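PDB 5VN6: taurine dioxygenase from Burkholderia ambifaria, which probably catalyses the iron- and 2-oxoglutarate-dependent oxygenation of taurine, and holds a magnesium ion at its metal site in this crystal. Local coordinates for residues A[103-108]-A[239-244]; A[46-51]-A[196-201]; A[249-252]-A[256-259]. All blocks are in the same frame, centred on the assembly; numbering follows the deposited sequence.

Contact 1 (A[103-108]-A[239-244]); sequences NAWHSD and QAAIPE. With MG (magnesium ion), chain C.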
# COMPACT_ATOMS: atom_id res chain seq x y z
N ASN A 103 -7.16 -10.17 3.26
CA ASN A 103 -6.91 -8.80 2.82
C ASN A 103 -6.78 -7.89 4.05
O ASN A 103 -7.63 -7.07 4.36
CB ASN A 103 -7.98 -8.32 1.84
CG ASN A 103 -9.39 -8.36 2.42
OD1 ASN A 103 -9.73 -9.23 3.24
ND2 ASN A 103 -10.22 -7.40 2.01
N ALA A 104 -5.68 -8.09 4.77
CA ALA A 104 -5.37 -7.39 6.00
C ALA A 104 -3.88 -7.55 6.25
O ALA A 104 -3.31 -8.59 5.91
CB ALA A 104 -6.16 -7.93 7.20
N TRP A 105 -3.26 -6.53 6.84
CA TRP A 105 -1.84 -6.66 7.15
C TRP A 105 -1.65 -7.66 8.29
O TRP A 105 -1.99 -7.39 9.44
CB TRP A 105 -1.25 -5.29 7.48
CG TRP A 105 -1.00 -4.51 6.21
CD1 TRP A 105 -1.67 -3.40 5.78
CD2 TRP A 105 -0.06 -4.84 5.19
NE1 TRP A 105 -1.17 -2.99 4.56
CE2 TRP A 105 -0.18 -3.86 4.17
CE3 TRP A 105 0.89 -5.86 5.03
CZ2 TRP A 105 0.60 -3.88 3.02
CZ3 TRP A 105 1.68 -5.87 3.89
CH2 TRP A 105 1.53 -4.88 2.89
N HIS A 106 -1.11 -8.84 7.98
CA HIS A 106 -0.95 -9.86 9.00
C HIS A 106 0.33 -10.63 8.78
O HIS A 106 0.84 -10.77 7.67
CB HIS A 106 -2.15 -10.84 9.02
CG HIS A 106 -2.30 -11.67 7.79
ND1 HIS A 106 -2.75 -11.16 6.59
CD2 HIS A 106 -2.06 -12.99 7.57
CE1 HIS A 106 -2.78 -12.13 5.68
NE2 HIS A 106 -2.37 -13.25 6.26
N SER A 107 0.85 -11.16 9.88
CA SER A 107 1.86 -12.19 9.85
C SER A 107 1.16 -13.52 10.09
O SER A 107 0.43 -13.66 11.07
CB SER A 107 2.93 -11.94 10.92
OG SER A 107 3.95 -12.92 10.84
N ASP A 108 1.37 -14.47 9.17
CA ASP A 108 0.60 -15.72 9.19
C ASP A 108 0.60 -16.39 10.56
O ASP A 108 1.65 -16.63 11.16
CB ASP A 108 1.16 -16.69 8.14
CG ASP A 108 0.41 -16.61 6.82
OD1 ASP A 108 -0.65 -15.95 6.78
OD2 ASP A 108 0.90 -17.19 5.83
N GLN A 239 2.08 0.70 11.01
CA GLN A 239 3.37 0.86 10.35
C GLN A 239 3.45 -0.01 9.10
O GLN A 239 4.14 0.35 8.14
CB GLN A 239 4.52 0.54 11.33
CG GLN A 239 4.61 1.46 12.58
CD GLN A 239 4.79 2.97 12.22
OE1 GLN A 239 5.78 3.35 11.58
NE2 GLN A 239 3.83 3.80 12.62
N ALA A 240 2.73 -1.14 9.08
CA ALA A 240 2.75 -1.99 7.90
C ALA A 240 2.09 -1.32 6.71
O ALA A 240 2.27 -1.79 5.58
CB ALA A 240 2.04 -3.33 8.15
N ALA A 241 1.30 -0.27 6.92
CA ALA A 241 0.64 0.40 5.80
C ALA A 241 1.53 1.45 5.12
O ALA A 241 1.06 2.15 4.21
CB ALA A 241 -0.67 1.01 6.28
N ILE A 242 2.79 1.57 5.51
CA ILE A 242 3.68 2.60 4.98
C ILE A 242 4.29 2.10 3.67
O ILE A 242 5.03 1.10 3.69
CB ILE A 242 4.77 2.99 6.00
CG1 ILE A 242 4.13 3.74 7.17
CG2 ILE A 242 5.88 3.82 5.32
CD1 ILE A 242 5.05 3.91 8.41
N PRO A 243 4.02 2.75 2.54
CA PRO A 243 4.49 2.20 1.26
C PRO A 243 6.00 2.01 1.18
O PRO A 243 6.45 1.11 0.45
CB PRO A 243 4.00 3.24 0.24
CG PRO A 243 2.77 3.83 0.90
CD PRO A 243 3.15 3.92 2.36
N GLU A 244 6.78 2.80 1.93
CA GLU A 244 8.24 2.64 1.94
C GLU A 244 8.67 1.23 2.33
O GLU A 244 9.77 0.80 1.97
CB GLU A 244 8.88 3.64 2.90
CG GLU A 244 9.20 4.99 2.25
CD GLU A 244 7.98 5.88 2.09
OE1 GLU A 244 6.89 5.50 2.61
OE2 GLU A 244 8.11 6.95 1.46
MG MG C . -1.79 -15.17 4.99
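W105 and A240 mark the closest backbone approach of 103-108 and 239-244, their CA atoms 6.6 Å apart. The first segment is an irregular loop; the second closes one 3-10 turn at A241, where I242 N bonds back to Q239 O, and starts another at P243. The loop carries the H-x-D motif of the double-stranded beta-helix dioxygenases, H106 and D108, with W105 just ahead of it. No hydrogen bond joins the segments, and the indole of W105 makes the contact. With chi1 at -78°, its CG stands beside the backbone N and the ring extends toward the 3-10 turn. One ring face receives the backbone: A240 O sits above the middle of the indole, 3.5 Å from W105 CE2, while A241 N lies over the same face. The methyl of A240 meets the pyrrole part, CB 3.8 Å from W105 CG, in an off-centre CH-pi contact. A240 O also accepts from Q246 NE2, so the carbonyl resting on the ring has a polar partner. Q265 of strand 264-268 touches both W105 and A240, placing their contact beside the strand that supplies H266. From W105 the chain turns into the metal site, and H106 points its CB away from 239-244. Its ND1 donates a nearly straight bond of 2.7 Å to A104 O (170°), in the imidazole plane, which fixes ring rotation. H266 joins the two motif residues at the ion: magnesium lies 2.4 Å from H106 NE2 and 2.3 Å from D108 OD1.

Contact 2 (A[46-51]-A[196-201]); sequences RHRVLF and TGEKVL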
# COMPACT_ATOMS: atom_id res chain seq x y z
N ARG A 46 17.88 -11.98 3.41
CA ARG A 46 18.21 -10.58 3.13
C ARG A 46 17.04 -9.79 2.55
O ARG A 46 16.87 -8.61 2.85
CB ARG A 46 19.42 -10.54 2.19
CG ARG A 46 19.65 -9.26 1.43
CD ARG A 46 20.80 -9.48 0.44
NE ARG A 46 21.96 -10.07 1.12
CZ ARG A 46 22.84 -10.89 0.55
NH1 ARG A 46 22.70 -11.24 -0.72
NH2 ARG A 46 23.85 -11.37 1.26
N HIS A 47 16.22 -10.41 1.69
CA HIS A 47 15.21 -9.71 0.92
C HIS A 47 13.79 -9.98 1.40
O HIS A 47 12.83 -9.41 0.84
CB HIS A 47 15.33 -10.08 -0.56
CG HIS A 47 16.61 -9.60 -1.19
ND1 HIS A 47 16.92 -8.27 -1.32
CD2 HIS A 47 17.66 -10.29 -1.71
CE1 HIS A 47 18.10 -8.14 -1.90
NE2 HIS A 47 18.57 -9.35 -2.14
N ARG A 48 13.64 -10.82 2.42
CA ARG A 48 12.38 -11.12 3.13
C ARG A 48 11.40 -11.95 2.31
O ARG A 48 10.73 -12.84 2.86
CB ARG A 48 11.70 -9.82 3.60
CG ARG A 48 12.63 -8.74 4.18
CD ARG A 48 13.55 -9.26 5.25
NE ARG A 48 14.45 -8.22 5.73
CZ ARG A 48 15.29 -8.38 6.76
NH1 ARG A 48 15.31 -9.54 7.40
NH2 ARG A 48 16.07 -7.39 7.15
N VAL A 49 11.27 -11.67 1.01
CA VAL A 49 10.37 -12.40 0.13
C VAL A 49 11.02 -12.53 -1.24
O VAL A 49 11.57 -11.55 -1.76
CB VAL A 49 8.97 -11.72 0.03
CG1 VAL A 49 9.07 -10.28 -0.47
CG2 VAL A 49 8.02 -12.56 -0.88
N LEU A 50 10.97 -13.73 -1.81
CA LEU A 50 11.57 -14.02 -3.11
C LEU A 50 10.48 -14.43 -4.10
O LEU A 50 9.54 -15.14 -3.73
CB LEU A 50 12.63 -15.14 -3.02
CG LEU A 50 13.86 -14.90 -2.13
CD1 LEU A 50 14.71 -16.18 -2.00
CD2 LEU A 50 14.71 -13.74 -2.67
N PHE A 51 10.61 -13.98 -5.34
CA PHE A 51 9.64 -14.25 -6.39
C PHE A 51 10.29 -14.95 -7.57
O PHE A 51 11.45 -14.67 -7.92
CB PHE A 51 8.98 -12.94 -6.89
CG PHE A 51 8.36 -12.13 -5.80
CD1 PHE A 51 7.17 -12.52 -5.23
CD2 PHE A 51 8.97 -10.96 -5.34
CE1 PHE A 51 6.59 -11.79 -4.23
CE2 PHE A 51 8.40 -10.22 -4.34
CZ PHE A 51 7.21 -10.63 -3.77
N THR A 196 18.84 -13.98 12.18
CA THR A 196 19.63 -12.79 11.91
C THR A 196 19.88 -11.93 13.14
O THR A 196 20.75 -11.06 13.10
CB THR A 196 18.94 -11.92 10.85
OG1 THR A 196 17.74 -11.39 11.41
CG2 THR A 196 18.60 -12.73 9.61
N GLY A 197 19.13 -12.14 14.23
CA GLY A 197 19.23 -11.23 15.35
C GLY A 197 18.57 -9.88 15.15
O GLY A 197 18.57 -9.07 16.08
N GLU A 198 18.00 -9.62 13.97
CA GLU A 198 17.33 -8.35 13.73
C GLU A 198 16.07 -8.24 14.57
O GLU A 198 15.39 -9.23 14.83
CB GLU A 198 16.95 -8.21 12.25
CG GLU A 198 18.12 -8.13 11.29
CD GLU A 198 17.69 -8.42 9.88
OE1 GLU A 198 17.02 -9.46 9.66
OE2 GLU A 198 18.01 -7.61 8.98
N LYS A 199 15.74 -7.01 14.97
CA LYS A 199 14.50 -6.79 15.69
C LYS A 199 13.34 -6.58 14.71
O LYS A 199 13.49 -5.93 13.67
CB LYS A 199 14.64 -5.61 16.65
CG LYS A 199 15.60 -5.93 17.82
CD LYS A 199 15.56 -4.83 18.89
CE LYS A 199 16.61 -5.05 19.98
NZ LYS A 199 16.57 -3.98 21.02
N VAL A 200 12.20 -7.19 15.04
CA VAL A 200 11.01 -7.19 14.20
C VAL A 200 9.88 -6.55 15.00
O VAL A 200 9.63 -6.94 16.14
CB VAL A 200 10.62 -8.62 13.78
CG1 VAL A 200 9.44 -8.59 12.78
CG2 VAL A 200 11.82 -9.34 13.20
N LEU A 201 9.20 -5.58 14.40
CA LEU A 201 7.95 -5.10 15.00
C LEU A 201 6.88 -6.17 14.80
O LEU A 201 6.40 -6.39 13.68
CB LEU A 201 7.55 -3.76 14.39
CG LEU A 201 6.23 -3.17 14.91
CD1 LEU A 201 6.23 -2.99 16.44
CD2 LEU A 201 5.90 -1.84 14.18
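R48 reaches E198 from the point where one secondary structure gives way to another. R46 and H47 are the last residues of helix 34-47, the aliphatic CG of R46 lying over one face of the H47 imidazole. R48 then leaves the helix with a positive phi of 72°, and V49 N closes on H47 O at 2.8 Å as strand 49-52 begins. The R48 side chain starts off obliquely to 196-201, bends at chi2 (-52°) and runs extended from there, carrying the guanidinium to the carboxylate of E198, which approaches from the opposite direction. The grip is an end-on, two-nitrogen salt bridge: R48 NH1 gives a bond of 2.8 Å to E198 OE1, and R48 NH2 one of 2.7 Å to E198 OE2. Both oxygens are met on their syn sides and lie close to the guanidinium plane, but the two flat groups are twisted 30° apart, so the nitrogens stand somewhat out of the carboxylate plane. T196 holds the acid as well: its OG1 donates to E198 OE1 at 2.7 Å, on the anti side and from the opposite face to R48 NH1. The same OG1 accepts from E198 N at 3.1 Å, an ST turn bridging G197. OE1 thus has two donors, and both ends of the glutamate are tied to one threonine. V139 of helix 138-143 packs against both R48 and E198. Beyond R48, V49, L50 and F51 continue into the major sheet, L50 touching I40 and L44 of helix 34-47. The ion pair is a bidentate bridge between the jelly-roll core of a TauD-type dioxygenase and the loop leading into strand 199-201, an edge of the four-stranded sheet inserted between strands 133-137 and 246-249.

Contact 3 (A[249-252]-A[256-259]); sequences WRWK and VAIW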
# COMPACT_ATOMS: atom_id res chain seq x y z
N TRP A 249 3.19 -7.61 -5.65
CA TRP A 249 3.52 -8.63 -6.63
C TRP A 249 2.27 -8.99 -7.41
O TRP A 249 1.20 -9.18 -6.83
CB TRP A 249 4.10 -9.87 -5.94
CG TRP A 249 4.38 -11.05 -6.83
CD1 TRP A 249 3.69 -12.25 -6.84
CD2 TRP A 249 5.43 -11.19 -7.79
NE1 TRP A 249 4.25 -13.10 -7.76
CE2 TRP A 249 5.31 -12.47 -8.37
CE3 TRP A 249 6.45 -10.34 -8.25
CZ2 TRP A 249 6.19 -12.95 -9.35
CZ3 TRP A 249 7.32 -10.80 -9.24
CH2 TRP A 249 7.18 -12.10 -9.77
N ARG A 250 2.42 -9.07 -8.73
CA ARG A 250 1.33 -9.46 -9.62
C ARG A 250 1.54 -10.89 -10.06
O ARG A 250 2.61 -11.23 -10.57
CB ARG A 250 1.24 -8.55 -10.84
CG ARG A 250 0.08 -8.90 -11.71
CD ARG A 250 -0.13 -7.85 -12.79
NE ARG A 250 -1.17 -8.26 -13.72
CZ ARG A 250 -1.58 -7.54 -14.75
NH1 ARG A 250 -1.04 -6.35 -15.00
NH2 ARG A 250 -2.54 -8.01 -15.54
N TRP A 251 0.53 -11.73 -9.85
CA TRP A 251 0.64 -13.16 -10.12
C TRP A 251 0.46 -13.48 -11.60
O TRP A 251 -0.33 -12.85 -12.30
CB TRP A 251 -0.38 -13.95 -9.31
CG TRP A 251 -0.14 -13.86 -7.84
CD1 TRP A 251 -0.73 -12.99 -6.95
CD2 TRP A 251 0.80 -14.63 -7.09
NE1 TRP A 251 -0.21 -13.20 -5.68
CE2 TRP A 251 0.73 -14.20 -5.75
CE3 TRP A 251 1.69 -15.66 -7.43
CZ2 TRP A 251 1.51 -14.78 -4.74
CZ3 TRP A 251 2.48 -16.21 -6.42
CH2 TRP A 251 2.38 -15.77 -5.10
N LYS A 252 1.19 -14.50 -12.06
CA LYS A 252 1.00 -15.14 -13.35
C LYS A 252 0.99 -16.65 -13.12
O LYS A 252 1.37 -17.13 -12.05
CB LYS A 252 2.11 -14.77 -14.34
CG LYS A 252 2.24 -13.27 -14.63
CD LYS A 252 1.12 -12.77 -15.51
CE LYS A 252 1.11 -11.25 -15.59
NZ LYS A 252 -0.14 -10.78 -16.25
N VAL A 256 5.72 -18.09 -8.26
CA VAL A 256 5.98 -18.60 -6.92
C VAL A 256 6.48 -17.45 -6.05
O VAL A 256 7.26 -16.60 -6.51
CB VAL A 256 7.00 -19.77 -6.94
CG1 VAL A 256 7.43 -20.18 -5.54
CG2 VAL A 256 6.40 -20.97 -7.67
N ALA A 257 5.98 -17.39 -4.81
CA ALA A 257 6.50 -16.51 -3.77
C ALA A 257 7.04 -17.36 -2.63
O ALA A 257 6.39 -18.33 -2.22
CB ALA A 257 5.43 -15.56 -3.22
N ILE A 258 8.22 -17.02 -2.14
CA ILE A 258 8.80 -17.61 -0.94
C ILE A 258 9.02 -16.48 0.05
O ILE A 258 9.71 -15.51 -0.28
CB ILE A 258 10.14 -18.31 -1.22
CG1 ILE A 258 10.08 -19.20 -2.47
CG2 ILE A 258 10.62 -19.07 0.02
CD1 ILE A 258 11.46 -19.48 -3.09
N TRP A 259 8.47 -16.59 1.26
CA TRP A 259 8.66 -15.49 2.20
C TRP A 259 8.96 -15.96 3.62
O TRP A 259 8.54 -17.05 4.05
CB TRP A 259 7.48 -14.51 2.22
CG TRP A 259 6.19 -15.00 2.82
CD1 TRP A 259 5.77 -14.84 4.12
CD2 TRP A 259 5.11 -15.64 2.12
NE1 TRP A 259 4.50 -15.39 4.27
CE2 TRP A 259 4.08 -15.87 3.05
CE3 TRP A 259 4.93 -16.04 0.79
CZ2 TRP A 259 2.88 -16.50 2.70
CZ3 TRP A 259 3.74 -16.66 0.43
CH2 TRP A 259 2.72 -16.88 1.39
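The benzo end of W251 meets the methyl of A257, W251 CH2 lying 3.6 Å from A257 CB. Here the chain crosses between the two sheets of the double-stranded beta-helix, from strand 246-249 of the minor sheet to strand 256-260 of the major one. No hydrogen bond links the two segments. A257 CB approaches the indole obliquely, while V256 N lies near the ring plane at the edge, 4.2 Å from W251 CZ3. With chi1 at -65° the CG of W251 lies opposite its carbonyl carbon, which brings the far rim of the indole up to the strand. W249 sets an edge against one face of the W251 ring, its CD1 3.6 Å above the middle. A257 also touches F51 and W135, so the small methyl lies among aromatic residues. L121 and C123 of strand 118-125 bring the next major-sheet strand against W251. At the opposite end of the indole, the polar edge is held by the minor sheet: W251 NE1 is hydrogen-bonded to T133 OG1.

How the contacts relate
Contacts 2 and 3 share the major sheet, where strands 49-52 and 256-260 are neighbours: L50 N lies 2.7 Å from I258 O, a probable hydrogen bond, and the rings of F51 and W249 stack with F51 CD1 3.4 Å from W249 CD2. Contact 1 holds two of the three metal ligands and touches contact 3 where D108 OD2 packs 3.8 Å from W259 CZ2; W259 also meets the ring of H266, the third ligand. Toward contact 2 it reaches through Q239 CG, 3.9 Å from L201 CD2. The side chains of R48 and H266 are about 10 Å apart, and the W251 side chain is about as far from the magnesium, so contacts 2 and 3 lie beyond the first coordination shell.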